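Long-range contact in Nitrate/nitrite binding protein NrtA (Synechocystis sp., PDB 2G29), which binds nitrate as the periplasmic substrate-binding protein of the NrtABCD ABC transporter, which takes up nitrate and probably nitrite: residues A[139-150]-A[174-185]. Residues are numbered along the deposited sequence; the frame is centred on the assembly and turned at random.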
# COMPACT_ATOMS: atom_id res chain seq x y z
N VAL A 139 9.12 0.62 22.35
CA VAL A 139 8.09 -0.24 21.80
C VAL A 139 8.43 -0.85 20.45
O VAL A 139 8.97 -0.17 19.58
CB VAL A 139 6.75 0.56 21.69
CG1 VAL A 139 5.64 -0.33 21.11
CG2 VAL A 139 6.35 1.12 23.07
N GLY A 140 8.12 -2.14 20.32
CA GLY A 140 8.33 -2.87 19.07
C GLY A 140 7.00 -3.46 18.58
O GLY A 140 6.00 -2.76 18.55
N THR A 141 6.98 -4.75 18.22
CA THR A 141 5.74 -5.35 17.73
C THR A 141 4.70 -5.52 18.83
O THR A 141 3.53 -5.64 18.53
CB THR A 141 5.99 -6.71 17.05
OG1 THR A 141 6.57 -7.60 18.00
CG2 THR A 141 6.95 -6.56 15.84
N ASP A 142 5.12 -5.54 20.10
CA ASP A 142 4.15 -5.66 21.20
C ASP A 142 3.74 -4.25 21.65
O ASP A 142 4.46 -3.54 22.34
CB ASP A 142 4.76 -6.46 22.36
CG ASP A 142 3.83 -6.56 23.55
OD1 ASP A 142 2.65 -6.17 23.46
OD2 ASP A 142 4.29 -7.04 24.62
N ALA A 143 2.54 -3.85 21.24
CA ALA A 143 2.02 -2.53 21.55
C ALA A 143 1.46 -2.37 22.97
O ALA A 143 1.14 -1.25 23.38
CB ALA A 143 0.91 -2.18 20.52
N ALA A 144 1.34 -3.47 23.73
CA ALA A 144 0.73 -3.38 25.06
C ALA A 144 1.21 -2.26 26.01
O ALA A 144 0.39 -1.67 26.72
CB ALA A 144 0.81 -4.74 25.77
N PRO A 145 2.52 -1.97 26.04
CA PRO A 145 3.01 -0.90 26.93
C PRO A 145 2.38 0.46 26.65
O PRO A 145 2.36 1.37 27.50
CB PRO A 145 4.52 -0.89 26.69
CG PRO A 145 4.68 -1.55 25.33
CD PRO A 145 3.64 -2.65 25.38
N LEU A 146 1.85 0.64 25.44
CA LEU A 146 1.22 1.91 25.10
C LEU A 146 -0.10 2.13 25.81
O LEU A 146 -0.58 3.26 25.89
CB LEU A 146 1.00 2.01 23.59
CG LEU A 146 2.27 2.03 22.76
CD1 LEU A 146 1.85 2.02 21.28
CD2 LEU A 146 3.12 3.28 23.05
N LYS A 147 -0.71 1.07 26.31
CA LYS A 147 -2.01 1.22 26.96
C LYS A 147 -1.98 2.22 28.13
O LYS A 147 -2.76 3.19 28.16
CB LYS A 147 -2.47 -0.16 27.44
CG LYS A 147 -3.82 -0.16 28.13
CD LYS A 147 -4.70 -1.28 27.57
CE LYS A 147 -6.07 -1.24 28.18
NZ LYS A 147 -7.11 -0.95 27.16
N GLU A 148 -1.09 2.00 29.09
CA GLU A 148 -0.95 2.90 30.22
C GLU A 148 -0.43 4.27 29.80
O GLU A 148 -0.78 5.30 30.39
CB GLU A 148 -0.01 2.32 31.27
CG GLU A 148 -0.53 1.09 32.02
CD GLU A 148 0.26 0.83 33.30
OE1 GLU A 148 1.51 0.98 33.27
OE2 GLU A 148 -0.35 0.47 34.33
N ALA A 149 0.42 4.31 28.77
CA ALA A 149 0.97 5.60 28.33
C ALA A 149 -0.08 6.47 27.64
O ALA A 149 -0.12 7.69 27.85
CB ALA A 149 2.17 5.36 27.38
N PHE A 150 -0.92 5.85 26.80
CA PHE A 150 -1.97 6.59 26.11
C PHE A 150 -2.97 7.16 27.13
O PHE A 150 -3.60 8.20 26.89
CB PHE A 150 -2.70 5.68 25.12
CG PHE A 150 -2.02 5.56 23.77
CD1 PHE A 150 -2.70 4.93 22.72
CD2 PHE A 150 -0.75 6.06 23.54
CE1 PHE A 150 -2.11 4.79 21.47
CE2 PHE A 150 -0.14 5.92 22.27
CZ PHE A 150 -0.82 5.29 21.25
N TRP A 174 -2.10 -3.81 15.01
CA TRP A 174 -1.01 -3.77 15.98
C TRP A 174 -1.52 -3.31 17.34
O TRP A 174 -1.20 -3.93 18.38
CB TRP A 174 0.07 -2.83 15.42
CG TRP A 174 1.21 -2.41 16.36
CD1 TRP A 174 2.23 -3.18 16.83
CD2 TRP A 174 1.47 -1.09 16.79
NE1 TRP A 174 3.12 -2.41 17.53
CE2 TRP A 174 2.67 -1.12 17.53
CE3 TRP A 174 0.80 0.13 16.64
CZ2 TRP A 174 3.22 0.04 18.11
CZ3 TRP A 174 1.33 1.26 17.20
CH2 TRP A 174 2.53 1.21 17.94
N LEU A 175 -2.34 -2.26 17.36
CA LEU A 175 -2.84 -1.73 18.63
C LEU A 175 -3.82 -2.71 19.25
O LEU A 175 -3.78 -2.93 20.47
CB LEU A 175 -3.49 -0.34 18.46
CG LEU A 175 -2.45 0.76 18.20
CD1 LEU A 175 -3.10 2.03 17.65
CD2 LEU A 175 -1.69 1.09 19.50
N ALA A 176 -4.65 -3.34 18.44
CA ALA A 176 -5.59 -4.31 18.96
C ALA A 176 -4.88 -5.53 19.52
O ALA A 176 -5.33 -6.06 20.54
CB ALA A 176 -6.60 -4.71 17.88
N ALA A 177 -3.82 -6.01 18.88
CA ALA A 177 -3.09 -7.18 19.40
C ALA A 177 -2.54 -6.80 20.77
O ALA A 177 -2.37 -7.66 21.65
CB ALA A 177 -1.94 -7.56 18.46
N GLY A 178 -2.24 -5.51 20.95
CA GLY A 178 -1.75 -5.01 22.23
C GLY A 178 -2.84 -4.66 23.25
O GLY A 178 -2.56 -4.02 24.28
N GLY A 179 -4.08 -5.05 22.96
CA GLY A 179 -5.19 -4.78 23.87
C GLY A 179 -5.83 -3.42 23.84
O GLY A 179 -6.57 -3.07 24.76
N MET A 180 -5.59 -2.61 22.80
CA MET A 180 -6.18 -1.28 22.73
C MET A 180 -7.26 -1.22 21.67
O MET A 180 -7.11 -1.75 20.57
CB MET A 180 -5.09 -0.24 22.47
CG MET A 180 -4.22 -0.01 23.70
SD MET A 180 -2.66 0.76 23.26
CE MET A 180 -1.79 -0.67 22.81
N GLU A 181 -8.37 -0.58 22.02
CA GLU A 181 -9.50 -0.52 21.14
C GLU A 181 -9.81 0.83 20.55
O GLU A 181 -9.88 1.82 21.27
CB GLU A 181 -10.74 -1.03 21.88
CG GLU A 181 -12.04 -0.84 21.12
CD GLU A 181 -13.19 -1.57 21.76
OE1 GLU A 181 -12.99 -2.16 22.85
OE2 GLU A 181 -14.30 -1.56 21.19
N PRO A 182 -9.99 0.90 19.21
CA PRO A 182 -10.31 2.19 18.59
C PRO A 182 -11.63 2.69 19.15
O PRO A 182 -12.56 1.91 19.33
CB PRO A 182 -10.39 1.86 17.10
CG PRO A 182 -10.73 0.40 17.10
CD PRO A 182 -9.89 -0.17 18.20
N GLY A 183 -11.69 3.98 19.45
CA GLY A 183 -12.91 4.56 19.98
C GLY A 183 -12.95 4.57 21.50
O GLY A 183 -13.80 5.24 22.10
N LYS A 184 -12.05 3.82 22.12
CA LYS A 184 -11.98 3.75 23.58
C LYS A 184 -10.62 4.17 24.12
O LYS A 184 -10.53 5.02 25.00
CB LYS A 184 -12.32 2.34 24.07
CG LYS A 184 -13.83 2.09 24.10
CD LYS A 184 -14.17 0.62 23.91
CE LYS A 184 -15.69 0.40 23.88
NZ LYS A 184 -16.07 -0.94 23.35
N ASP A 185 -9.55 3.57 23.61
CA ASP A 185 -8.21 3.90 24.07
C ASP A 185 -7.49 4.91 23.18
O ASP A 185 -6.49 5.52 23.59
CB ASP A 185 -7.40 2.62 24.18
CG ASP A 185 -8.06 1.60 25.08
OD1 ASP A 185 -8.23 1.90 26.29
OD2 ASP A 185 -8.46 0.52 24.60
O HOH W 1 0.90 -5.48 19.36
O HOH W 2 -5.25 3.49 27.01
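The indole of W174 fits into the bend of residues 139-143, at the point where a Schellman motif ends helix 166-177 in one of the two α/β domains of this C-clamp binding protein. CG stands anti to the backbone N (chi1 169°), which directs the indole toward residues 139-143. There W174 NE1 donates to G140 O at 3.1 Å, a fairly straight bond that lies close to both the ring plane and the carbonyl plane. A143 covers one indole face, its CB 3.7 Å from the centroid of the five-membered ring of W174 in a CH-pi contact, while V139 CG1 meets the edge at CZ2. L146 CD1 adds a 3.5 Å contact to W174 CH2, the two side chains crossing nearly at right angles. Beyond the contact, W174 also touches I128, A227 and L228, which joins the loop and helix end to the domain's mixed sheet. A leucine in place of W174 would probably leave G140 O without its indole donor and open a gap beside A143 CB.

Water 1 fastens the same corner, donating to T141 O and W174 O and accepting from A143 N. The Schellman bonds, M180 N to L175 O and G179 N to A176 O, turn the chain so that M180 packs against L146 and K147. Its bend at chi3 (-84°) brings CE to the A143 carbonyl, and M180 SD makes an oblique Met-aromatic contact with F150, 4.9 Å from the ring centroid. On the exposed side, K147 runs past M180 in the opposite direction. K147 NZ donates to G179 O at 3.2 Å and makes a salt bridge to D185 OD1 in which the hydrogen bond is weak; D185 OD2 uses its anti lone pair to accept from E181 N at 2.8 Å.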